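Glycerol-3-phosphate dehydrogenase [NAD(+)] 1 (Saccharomyces cerevisiae, PDB 4FGW) catalyses the NAD-dependent interconversion of dihydroxyacetone phosphate and sn-glycerol 3-phosphate, supporting the glycerol accumulation that protects yeast cells under hyperosmotic stress. Local coordinates at residues A[62-67]-A[218-223]; A[156-161]-A[351-356]; A[236-241]-A[295-300]; A[315-320]-A[330-335]. All blocks are in the same frame, centred on the assembly; numbering follows the deposited sequence.

Contact 1: residues A[62-67]-A[218-223]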
loop_
_atom_site.group_PDB
_atom_site.type_symbol
_atom_site.label_atom_id
_atom_site.label_comp_id
_atom_site.label_asym_id
_atom_site.label_seq_id
_atom_site.Cartn_x
_atom_site.Cartn_y
_atom_site.Cartn_z
ATOM N N GLU A 62 -12.875 -17.132 -32.100
ATOM C CA GLU A 62 -14.338 -17.234 -32.038
ATOM C C GLU A 62 -14.967 -15.974 -31.406
ATOM O O GLU A 62 -16.182 -15.781 -31.493
ATOM C CB GLU A 62 -14.759 -18.528 -31.293
ATOM C CG GLU A 62 -14.635 -18.508 -29.768
ATOM C CD GLU A 62 -13.266 -18.483 -29.100
ATOM O OE1 GLU A 62 -13.233 -18.352 -27.855
ATOM O OE2 GLU A 62 -12.234 -18.613 -29.797
ATOM N N VAL A 63 -14.126 -15.132 -30.763
ATOM C CA VAL A 63 -14.532 -13.903 -30.068
ATOM C C VAL A 63 -14.086 -12.643 -30.825
ATOM O O VAL A 63 -14.902 -11.744 -31.041
ATOM C CB VAL A 63 -14.067 -13.891 -28.585
ATOM C CG1 VAL A 63 -14.551 -12.639 -27.857
ATOM C CG2 VAL A 63 -14.536 -15.146 -27.851
ATOM N N PHE A 64 -12.805 -12.576 -31.217
ATOM C CA PHE A 64 -12.261 -11.409 -31.909
ATOM C C PHE A 64 -11.788 -11.701 -33.319
ATOM O O PHE A 64 -11.317 -12.807 -33.598
ATOM C CB PHE A 64 -11.109 -10.782 -31.096
ATOM C CG PHE A 64 -11.399 -10.549 -29.632
ATOM C CD1 PHE A 64 -12.196 -9.484 -29.225
ATOM C CD2 PHE A 64 -10.869 -11.389 -28.661
ATOM C CE1 PHE A 64 -12.470 -9.274 -27.874
ATOM C CE2 PHE A 64 -11.143 -11.178 -27.306
ATOM C CZ PHE A 64 -11.941 -10.122 -26.922
ATOM N N ALA A 65 -11.863 -10.678 -34.193
ATOM C CA ALA A 65 -11.398 -10.729 -35.585
ATOM C C ALA A 65 -9.868 -10.957 -35.578
ATOM O O ALA A 65 -9.216 -10.559 -34.609
ATOM C CB ALA A 65 -11.744 -9.432 -36.306
ATOM N N PRO A 66 -9.281 -11.642 -36.588
ATOM C CA PRO A 66 -7.837 -11.945 -36.524
ATOM C C PRO A 66 -6.889 -10.751 -36.475
ATOM O O PRO A 66 -5.935 -10.780 -35.706
ATOM C CB PRO A 66 -7.597 -12.813 -37.771
ATOM C CG PRO A 66 -8.937 -13.314 -38.161
ATOM C CD PRO A 66 -9.890 -12.227 -37.800
ATOM N N ILE A 67 -7.164 -9.711 -37.282
ATOM C CA ILE A 67 -6.335 -8.514 -37.447
ATOM C C ILE A 67 -6.714 -7.380 -36.492
ATOM O O ILE A 67 -7.898 -7.076 -36.327
ATOM C CB ILE A 67 -6.344 -8.035 -38.933
ATOM C CG1 ILE A 67 -6.293 -9.209 -39.927
ATOM C CG2 ILE A 67 -5.237 -7.026 -39.223
ATOM C CD1 ILE A 67 -7.599 -9.418 -40.701
ATOM N N LEU A 218 -13.783 -8.182 -22.250
ATOM C CA LEU A 218 -12.704 -7.299 -21.790
ATOM C C LEU A 218 -11.595 -8.049 -21.063
ATOM O O LEU A 218 -10.430 -7.677 -21.204
ATOM C CB LEU A 218 -13.236 -6.141 -20.928
ATOM C CG LEU A 218 -14.124 -5.122 -21.655
ATOM C CD1 LEU A 218 -14.784 -4.209 -20.678
ATOM C CD2 LEU A 218 -13.346 -4.321 -22.697
ATOM N N LYS A 219 -11.949 -9.109 -20.310
ATOM C CA LYS A 219 -10.989 -9.972 -19.619
ATOM C C LYS A 219 -10.180 -10.736 -20.656
ATOM O O LYS A 219 -8.962 -10.769 -20.559
ATOM C CB LYS A 219 -11.698 -10.945 -18.648
ATOM C CG LYS A 219 -10.760 -11.899 -17.888
ATOM C CD LYS A 219 -10.187 -11.313 -16.602
ATOM C CE LYS A 219 -9.416 -12.353 -15.820
ATOM N NZ LYS A 219 -9.337 -12.008 -14.372
ATOM N N ALA A 220 -10.855 -11.309 -21.663
ATOM C CA ALA A 220 -10.232 -12.057 -22.751
ATOM C C ALA A 220 -9.375 -11.158 -23.651
ATOM O O ALA A 220 -8.349 -11.616 -24.151
ATOM C CB ALA A 220 -11.299 -12.767 -23.575
ATOM N N LEU A 221 -9.787 -9.887 -23.842
ATOM C CA LEU A 221 -9.093 -8.918 -24.692
ATOM C C LEU A 221 -7.750 -8.449 -24.135
ATOM O O LEU A 221 -6.797 -8.292 -24.900
ATOM C CB LEU A 221 -10.008 -7.705 -24.993
ATOM C CG LEU A 221 -9.503 -6.636 -25.977
ATOM C CD1 LEU A 221 -9.283 -7.212 -27.366
ATOM C CD2 LEU A 221 -10.466 -5.478 -26.047
ATOM N N PHE A 222 -7.673 -8.215 -22.821
ATOM C CA PHE A 222 -6.464 -7.680 -22.206
ATOM C C PHE A 222 -5.614 -8.645 -21.386
ATOM O O PHE A 222 -4.403 -8.427 -21.286
ATOM C CB PHE A 222 -6.786 -6.400 -21.417
ATOM C CG PHE A 222 -7.415 -5.292 -22.232
ATOM C CD1 PHE A 222 -6.651 -4.531 -23.113
ATOM C CD2 PHE A 222 -8.771 -4.998 -22.108
ATOM C CE1 PHE A 222 -7.228 -3.497 -23.848
ATOM C CE2 PHE A 222 -9.349 -3.964 -22.849
ATOM C CZ PHE A 222 -8.575 -3.225 -23.717
ATOM N N HIS A 223 -6.228 -9.682 -20.773
ATOM C CA HIS A 223 -5.491 -10.627 -19.925
ATOM C C HIS A 223 -4.430 -11.433 -20.665
ATOM O O HIS A 223 -4.697 -12.007 -21.726
ATOM C CB HIS A 223 -6.427 -11.542 -19.120
ATOM C CG HIS A 223 -5.721 -12.323 -18.050
ATOM N ND1 HIS A 223 -5.596 -11.833 -16.767
ATOM C CD2 HIS A 223 -5.092 -13.519 -18.125
ATOM C CE1 HIS A 223 -4.909 -12.748 -16.100
ATOM N NE2 HIS A 223 -4.578 -13.774 -16.878
#
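Leu221 O, on the helix residue that lies against Phe64, accepts a hydrogen bond from the side-chain amide ND2 of Asn56, and the same nitrogen also reaches His223 O. One amide gathers two carbonyls where helix 215-222 ends. Leu221 CG is anti to its own backbone N (chi1 -175°), which carries CD1 over one face of the Phe64 ring, 4.0 Å from the ring centroid and 19° off the normal, a CH-pi contact. On the opposite face lies Val63 CG1, 3.6 Å above the ring plane, so the ring is held between two aliphatic groups. Its far rim meets the helix: Phe64 CZ is 3.6 Å from Leu221 CB, and Ala220 CB lies at the edge, 4.1 Å from Phe64 CE2. A broad flat side chain suits a position reaching from the short 64-65 strand to helix 215-222, and small Ala220 lets its edge come close. Backbone hydrogen bonds of Val63 and Ala65 to Phe35 join this segment to the start of the NAD-binding Rossmann domain. Around the pair, Phe64 packs on Val37 of strand 35-40 and Cys57 of helix 44-59, while Leu221 rests on Val37 and Val53.

Contact 2: residues A[156-161]-A[351-356]; sequences VGAKGV and LETCGS
With chi1 at 78°, Thr353 places OG1 between its backbone N and carbonyl carbon and turns CG2 anti to that carbon. Both branches of the side chain thereby face Ala158. Thr353 OG1 lies 2.9 Å from Ala158 O, but Trp350 O, one turn back in the same helix, competes for the same proton, so the bond to Ala158 O is not certain. The methyl branch lies alongside, with Thr353 CG2 3.3 Å from Ala158 O and 4.0 Å from Ala158 CB. A threonine suits the place because it offers a polar and an apolar group to one small residue. Ala158 and Lys159 form the two-residue turn of a beta-hairpin made of strands 155-157 and 160-162, closed by weak backbone bonds in both directions between Gly157 and Gly160. This hairpin of the N-terminal family region here meets the helical C-terminal region. Gly160 adopts a phi of 158°, for which glycine is needed. The partner is the C-terminal end of helix 340-354: Gly355 leaves it with positive phi, and Ser356 N returns to Leu351 O at 2.9 Å. Ala158 also touches Glu349, and Val156 and Val161 pack on Trp350.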
loop_
_atom_site.group_PDB
_atom_site.type_symbol
_atom_site.label_atom_id
_atom_site.label_comp_id
_atom_site.label_asym_id
_atom_site.label_seq_id
_atom_site.Cartn_x
_atom_site.Cartn_y
_atom_site.Cartn_z
ATOM N N VAL A 156 -9.014 17.971 -13.800
ATOM C CA VAL A 156 -9.286 18.652 -12.529
ATOM C C VAL A 156 -8.751 20.091 -12.576
ATOM O O VAL A 156 -7.662 20.331 -13.094
ATOM C CB VAL A 156 -8.796 17.834 -11.285
ATOM C CG1 VAL A 156 -7.302 17.508 -11.348
ATOM C CG2 VAL A 156 -9.162 18.507 -9.961
ATOM N N GLY A 157 -9.549 21.026 -12.070
ATOM C CA GLY A 157 -9.216 22.442 -12.006
ATOM C C GLY A 157 -10.294 23.230 -11.299
ATOM O O GLY A 157 -11.267 22.644 -10.817
ATOM N N ALA A 158 -10.151 24.570 -11.277
ATOM C CA ALA A 158 -11.097 25.494 -10.639
ATOM C C ALA A 158 -12.533 25.381 -11.160
ATOM O O ALA A 158 -13.469 25.520 -10.369
ATOM C CB ALA A 158 -10.603 26.925 -10.769
ATOM N N LYS A 159 -12.704 25.115 -12.474
ATOM C CA LYS A 159 -14.016 25.012 -13.125
ATOM C C LYS A 159 -14.789 23.706 -12.894
ATOM O O LYS A 159 -16.019 23.706 -13.005
ATOM C CB LYS A 159 -13.935 25.362 -14.621
ATOM C CG LYS A 159 -13.918 26.865 -14.888
ATOM C CD LYS A 159 -14.223 27.189 -16.344
ATOM C CE LYS A 159 -14.572 28.642 -16.539
ATOM N NZ LYS A 159 -14.997 28.926 -17.934
ATOM N N GLY A 160 -14.081 22.622 -12.582
ATOM C CA GLY A 160 -14.709 21.329 -12.340
ATOM C C GLY A 160 -13.828 20.110 -12.513
ATOM O O GLY A 160 -12.623 20.222 -12.763
ATOM N N VAL A 161 -14.448 18.928 -12.363
ATOM C CA VAL A 161 -13.808 17.623 -12.527
ATOM C C VAL A 161 -14.444 16.865 -13.688
ATOM O O VAL A 161 -15.665 16.874 -13.830
ATOM C CB VAL A 161 -13.760 16.760 -11.233
ATOM C CG1 VAL A 161 -12.670 17.240 -10.289
ATOM C CG2 VAL A 161 -15.112 16.694 -10.520
ATOM N N LEU A 351 -10.847 22.476 -5.008
ATOM C CA LEU A 351 -11.263 22.453 -3.607
ATOM C C LEU A 351 -11.615 23.828 -3.064
ATOM O O LEU A 351 -12.503 23.925 -2.219
ATOM C CB LEU A 351 -10.236 21.740 -2.720
ATOM C CG LEU A 351 -10.076 20.236 -2.950
ATOM C CD1 LEU A 351 -8.890 19.690 -2.172
ATOM C CD2 LEU A 351 -11.356 19.478 -2.620
ATOM N N GLU A 352 -10.946 24.892 -3.563
ATOM C CA GLU A 352 -11.240 26.284 -3.191
ATOM C C GLU A 352 -12.620 26.689 -3.709
ATOM O O GLU A 352 -13.373 27.330 -2.972
ATOM C CB GLU A 352 -10.163 27.257 -3.700
ATOM C CG GLU A 352 -8.985 27.407 -2.748
ATOM C CD GLU A 352 -7.962 28.486 -3.060
ATOM O OE1 GLU A 352 -7.180 28.831 -2.143
ATOM O OE2 GLU A 352 -7.908 28.956 -4.221
ATOM N N THR A 353 -12.973 26.276 -4.953
ATOM C CA THR A 353 -14.282 26.575 -5.557
ATOM C C THR A 353 -15.421 25.742 -4.937
ATOM O O THR A 353 -16.589 26.123 -5.036
ATOM C CB THR A 353 -14.246 26.587 -7.104
ATOM O OG1 THR A 353 -14.246 25.261 -7.618
ATOM C CG2 THR A 353 -13.076 27.379 -7.666
ATOM N N CYS A 354 -15.065 24.626 -4.274
ATOM C CA CYS A 354 -15.978 23.718 -3.573
ATOM C C CYS A 354 -16.119 24.092 -2.099
ATOM O O CYS A 354 -17.145 23.795 -1.483
ATOM C CB CYS A 354 -15.497 22.277 -3.719
ATOM S SG CYS A 354 -15.845 21.537 -5.333
ATOM N N GLY A 355 -15.067 24.694 -1.543
ATOM C CA GLY A 355 -14.973 25.039 -0.130
ATOM C C GLY A 355 -14.694 23.786 0.677
ATOM O O GLY A 355 -15.227 23.620 1.778
ATOM N N SER A 356 -13.866 22.879 0.112
ATOM C CA SER A 356 -13.507 21.578 0.689
ATOM C C SER A 356 -11.984 21.371 0.882
ATOM O O SER A 356 -11.511 20.229 0.901
ATOM C CB SER A 356 -14.108 20.457 -0.156
ATOM O OG SER A 356 -15.518 20.578 -0.264
#

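Contact 3: residues A[236-241]-A[295-300]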
loop_
_atom_site.group_PDB
_atom_site.type_symbol
_atom_site.label_atom_id
_atom_site.label_comp_id
_atom_site.label_asym_id
_atom_site.label_seq_id
_atom_site.Cartn_x
_atom_site.Cartn_y
_atom_site.Cartn_z
ATOM N N ALA A 236 -14.787 5.689 -12.625
ATOM C CA ALA A 236 -14.377 6.875 -11.868
ATOM C C ALA A 236 -13.201 6.594 -10.900
ATOM O O ALA A 236 -12.205 7.321 -10.946
ATOM C CB ALA A 236 -15.566 7.448 -11.118
ATOM N N GLY A 237 -13.315 5.534 -10.085
ATOM C CA GLY A 237 -12.310 5.118 -9.103
ATOM C C GLY A 237 -10.930 4.888 -9.682
ATOM O O GLY A 237 -9.958 5.493 -9.219
ATOM N N ILE A 238 -10.843 4.090 -10.725
ATOM C CA ILE A 238 -9.563 3.828 -11.340
ATOM C C ILE A 238 -8.905 5.034 -12.002
ATOM O O ILE A 238 -7.702 5.118 -12.047
ATOM C CB ILE A 238 -9.633 2.593 -12.229
ATOM C CG1 ILE A 238 -9.676 2.918 -13.706
ATOM C CG2 ILE A 238 -10.853 1.862 -11.921
ATOM C CD1 ILE A 238 -9.582 1.701 -14.552
ATOM N N SER A 239 -9.716 5.978 -12.453
ATOM C CA SER A 239 -9.270 7.237 -13.061
ATOM C C SER A 239 -8.676 8.276 -12.118
ATOM O O SER A 239 -7.663 8.888 -12.458
ATOM C CB SER A 239 -10.398 7.862 -13.874
ATOM O OG SER A 239 -10.958 6.913 -14.766
ATOM N N ILE A 240 -9.314 8.509 -10.966
ATOM C CA ILE A 240 -8.831 9.515 -10.019
ATOM C C ILE A 240 -7.495 9.170 -9.368
ATOM O O ILE A 240 -6.682 10.064 -9.133
ATOM C CB ILE A 240 -9.919 10.066 -9.059
ATOM C CG1 ILE A 240 -10.307 9.057 -7.989
ATOM C CG2 ILE A 240 -11.150 10.614 -9.819
ATOM C CD1 ILE A 240 -10.120 9.603 -6.682
ATOM N N CYS A 241 -7.254 7.860 -9.145
ATOM C CA CYS A 241 -6.020 7.301 -8.589
ATOM C C CYS A 241 -4.810 7.674 -9.449
ATOM O O CYS A 241 -3.807 8.110 -8.900
ATOM C CB CYS A 241 -6.139 5.789 -8.447
ATOM S SG CYS A 241 -7.359 5.235 -7.231
ATOM N N GLU A 295 -7.881 -2.884 -6.132
ATOM C CA GLU A 295 -7.400 -2.880 -7.514
ATOM C C GLU A 295 -6.012 -2.307 -7.763
ATOM O O GLU A 295 -5.522 -1.472 -6.988
ATOM C CB GLU A 295 -8.453 -2.249 -8.464
ATOM C CG GLU A 295 -9.870 -2.812 -8.327
ATOM C CD GLU A 295 -10.067 -4.296 -8.570
ATOM O OE1 GLU A 295 -9.271 -4.890 -9.331
ATOM O OE2 GLU A 295 -11.038 -4.864 -8.024
ATOM N N SER A 296 -5.387 -2.767 -8.875
ATOM C CA SER A 296 -4.070 -2.333 -9.337
ATOM C C SER A 296 -4.035 -0.819 -9.533
ATOM O O SER A 296 -3.071 -0.166 -9.141
ATOM C CB SER A 296 -3.695 -3.048 -10.633
ATOM O OG SER A 296 -2.375 -2.711 -11.033
ATOM N N ALA A 297 -5.114 -0.270 -10.108
ATOM C CA ALA A 297 -5.298 1.154 -10.372
ATOM C C ALA A 297 -5.231 1.986 -9.087
ATOM O O ALA A 297 -4.751 3.115 -9.131
ATOM C CB ALA A 297 -6.629 1.369 -11.052
ATOM N N GLY A 298 -5.679 1.402 -7.972
ATOM C CA GLY A 298 -5.685 2.031 -6.662
ATOM C C GLY A 298 -4.377 1.890 -5.919
ATOM O O GLY A 298 -3.363 2.447 -6.343
ATOM N N VAL A 299 -4.409 1.126 -4.808
ATOM C CA VAL A 299 -3.298 0.866 -3.889
ATOM C C VAL A 299 -1.949 0.496 -4.562
ATOM O O VAL A 299 -0.916 1.083 -4.213
ATOM C CB VAL A 299 -3.720 -0.106 -2.742
ATOM C CG1 VAL A 299 -3.916 -1.543 -3.239
ATOM C CG2 VAL A 299 -2.729 -0.065 -1.580
ATOM N N ALA A 300 -1.964 -0.451 -5.524
ATOM C CA ALA A 300 -0.742 -0.905 -6.209
ATOM C C ALA A 300 -0.083 0.236 -7.000
ATOM O O ALA A 300 1.136 0.430 -6.900
ATOM C CB ALA A 300 -1.044 -2.090 -7.120
HETATM O O HOH W 1 -3.357 5.492 -6.827
#
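Ala297 and Gly298 meet Ile238 and Cys241 where helix 296-307 crosses helix 235-257, a buried helix-helix junction in the C-terminal helical domain. The local axes come within 8.2 Å at an angle of 47°, a close approach that small residues make possible. Glu295 starts its side chain toward the other helix but ends away from it, with OE1 hydrogen-bonded to Ser230 OG. Ser296 turns to the other side, where its OG accepts from Ala182 N. Ala297 is the central contact: its CB lies 3.5 Å from Ile238 CB, methyl against the branch point of a side chain that also leans on Ala199 and Ile232. Its backbone is tied to Thr197 OG1 through Ala297 N, and its carbonyl points across the junction, with Ala297 O 3.1 Å from Cys241 CB. Gly298 follows in a wider, pi-type turn, at a psi of -113° that lies outside the usual helical range. Cys241 SG, anti to its own carbonyl carbon (chi1 -66°), comes to 3.7 Å from Gly298 CA, so the bulky sulfur is met by a residue without a side chain. Val299 points away, and both it and Ala300 pack on Arg270 of the second subunit. The site is near: the Cys241 side chain is about 6 Å from that of Lys245, the proposed proton acceptor. A water finally bridges the helices, donating to Gly298 O at 3.1 Å and, weakly, to Cys241 O at 3.4 Å.

Contact 4: residues A[315-320]-A[330-335]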
loop_
_atom_site.group_PDB
_atom_site.type_symbol
_atom_site.label_atom_id
_atom_site.label_comp_id
_atom_site.label_asym_id
_atom_site.label_seq_id
_atom_site.Cartn_x
_atom_site.Cartn_y
_atom_site.Cartn_z
ATOM N N ALA A 315 10.724 15.582 -5.374
ATOM C CA ALA A 315 10.359 15.900 -3.998
ATOM C C ALA A 315 11.482 15.584 -3.011
ATOM O O ALA A 315 11.701 16.345 -2.068
ATOM C CB ALA A 315 9.104 15.146 -3.627
ATOM N N ARG A 316 12.193 14.468 -3.244
ATOM C CA ARG A 316 13.331 13.998 -2.449
ATOM C C ARG A 316 14.500 14.999 -2.559
ATOM O O ARG A 316 15.117 15.332 -1.546
ATOM C CB ARG A 316 13.750 12.600 -2.936
ATOM C CG ARG A 316 14.273 11.699 -1.844
ATOM C CD ARG A 316 14.762 10.380 -2.406
ATOM N NE ARG A 316 13.678 9.421 -2.628
ATOM C CZ ARG A 316 13.470 8.771 -3.771
ATOM N NH1 ARG A 316 14.260 8.986 -4.819
ATOM N NH2 ARG A 316 12.471 7.905 -3.877
ATOM N N LEU A 317 14.768 15.506 -3.783
ATOM C CA LEU A 317 15.821 16.487 -4.036
ATOM C C LEU A 317 15.472 17.835 -3.406
ATOM O O LEU A 317 16.358 18.464 -2.828
ATOM C CB LEU A 317 16.139 16.618 -5.538
ATOM C CG LEU A 317 17.357 17.493 -5.908
ATOM C CD1 LEU A 317 18.671 16.930 -5.348
ATOM C CD2 LEU A 317 17.459 17.678 -7.398
ATOM N N MET A 318 14.177 18.244 -3.462
ATOM C CA MET A 318 13.668 19.479 -2.843
ATOM C C MET A 318 14.021 19.498 -1.346
ATOM O O MET A 318 14.398 20.538 -0.810
ATOM C CB MET A 318 12.144 19.566 -2.995
ATOM C CG MET A 318 11.676 20.114 -4.314
ATOM S SD MET A 318 9.888 19.892 -4.518
ATOM C CE MET A 318 9.255 21.160 -3.433
ATOM N N ALA A 319 13.906 18.336 -0.690
ATOM C CA ALA A 319 14.220 18.152 0.725
ATOM C C ALA A 319 15.743 18.100 0.966
ATOM O O ALA A 319 16.227 18.688 1.935
ATOM C CB ALA A 319 13.553 16.884 1.234
ATOM N N THR A 320 16.487 17.415 0.066
ATOM C CA THR A 320 17.945 17.241 0.095
ATOM C C THR A 320 18.685 18.582 -0.084
ATOM O O THR A 320 19.535 18.929 0.738
ATOM C CB THR A 320 18.353 16.164 -0.947
ATOM O OG1 THR A 320 17.997 14.876 -0.447
ATOM C CG2 THR A 320 19.846 16.179 -1.289
ATOM N N LYS A 330 14.304 20.318 -13.482
ATOM C CA LYS A 330 15.290 20.535 -14.547
ATOM C C LYS A 330 16.556 19.691 -14.307
ATOM O O LYS A 330 17.098 19.123 -15.259
ATOM C CB LYS A 330 15.638 22.043 -14.649
ATOM C CG LYS A 330 16.713 22.403 -15.677
ATOM C CD LYS A 330 16.183 23.300 -16.782
ATOM C CE LYS A 330 17.290 23.766 -17.694
ATOM N NZ LYS A 330 16.789 24.699 -18.735
ATOM N N GLU A 331 17.016 19.617 -13.037
ATOM C CA GLU A 331 18.221 18.900 -12.616
ATOM C C GLU A 331 18.167 17.383 -12.822
ATOM O O GLU A 331 19.198 16.782 -13.129
ATOM C CB GLU A 331 18.569 19.229 -11.153
ATOM C CG GLU A 331 20.048 19.086 -10.836
ATOM C CD GLU A 331 20.406 19.218 -9.370
ATOM O OE1 GLU A 331 20.597 18.172 -8.708
ATOM O OE2 GLU A 331 20.516 20.368 -8.886
ATOM N N LEU A 332 16.989 16.765 -12.648
ATOM C CA LEU A 332 16.865 15.312 -12.776
ATOM C C LEU A 332 16.129 14.840 -14.025
ATOM O O LEU A 332 16.632 13.954 -14.717
ATOM C CB LEU A 332 16.200 14.684 -11.525
ATOM C CG LEU A 332 16.732 15.061 -10.138
ATOM C CD1 LEU A 332 15.646 14.917 -9.094
ATOM C CD2 LEU A 332 17.951 14.230 -9.759
ATOM N N LEU A 333 14.927 15.388 -14.286
ATOM C CA LEU A 333 14.062 14.921 -15.372
ATOM C C LEU A 333 14.354 15.465 -16.769
ATOM O O LEU A 333 13.733 15.007 -17.735
ATOM C CB LEU A 333 12.562 15.085 -15.021
ATOM C CG LEU A 333 12.110 15.010 -13.549
ATOM C CD1 LEU A 333 10.636 15.315 -13.436
ATOM C CD2 LEU A 333 12.391 13.647 -12.934
ATOM N N ASN A 334 15.310 16.407 -16.882
ATOM C CA ASN A 334 15.710 17.082 -18.122
ATOM C C ASN A 334 14.536 17.586 -19.006
ATOM O O ASN A 334 13.973 18.638 -18.695
ATOM C CB ASN A 334 16.883 16.377 -18.862
ATOM C CG ASN A 334 16.561 15.228 -19.803
ATOM O OD1 ASN A 334 16.983 15.219 -20.966
ATOM N ND2 ASN A 334 15.847 14.219 -19.329
ATOM N N GLY A 335 14.136 16.818 -20.020
ATOM C CA GLY A 335 13.036 17.176 -20.911
ATOM C C GLY A 335 11.711 16.549 -20.530
ATOM O O GLY A 335 10.867 16.317 -21.401
#
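The carboxylate of Glu331 takes Leu317 CD2 over one face, the methyl standing almost straight above OE1 at 3.4 Å rather than at an edge of the group. The two side chains cross at about a right angle. Glu331 reaches this position with CG anti to its backbone N (chi1 -153°) and an extended chain beyond; it also touches Lys323 and is exposed to solvent. The apolar half lies beside it: Leu317 CD2 is 3.7 Å from Leu332 CD1, and the same Leu332 methyl is 4.0 Å from Leu317 CB. Leucine suits both places because its forked end can fill the groove between two helices, and a glutamate at the border can lay its carboxylate on a methyl while remaining in solvent. Leu317 packs on Cys328 as well, and Leu332 on Lys313. Arg316 O is gripped twice, by Thr320 N at 3.0 Å and by Thr320 OG1, above the carbonyl plane, at 3.1 Å. Helices 310-320 and 325-333 are successive helices of the C-terminal domain joined by a short connection; the first begins at Arg310, which probably binds substrate and NAD and against which Leu333 packs.

In the fold
Contacts 1 and 3 are buried and contacts 2 and 4 lie at the surface. Contact 1 belongs to the Rossmann side of the molecule, contacts 3 and 4 to the helical C-terminal region, and contact 2 ties the two regions together. Helix 235-257 of contact 3 also packs against helix 310-320 of contact 4, through Ala315 and Met318 on Phe254, and helices 325-333 and 340-354, of contacts 4 and 2, follow each other in the chain. Chemistry follows position: contact 1 is an aromatic-aliphatic cluster, contact 3 a close junction of small residues with a bridging water, contact 2 rests on a hydroxyl at a carbonyl, and contact 4 mixes leucines with a carboxylate. Contacts 1 and 3 both meet the second subunit.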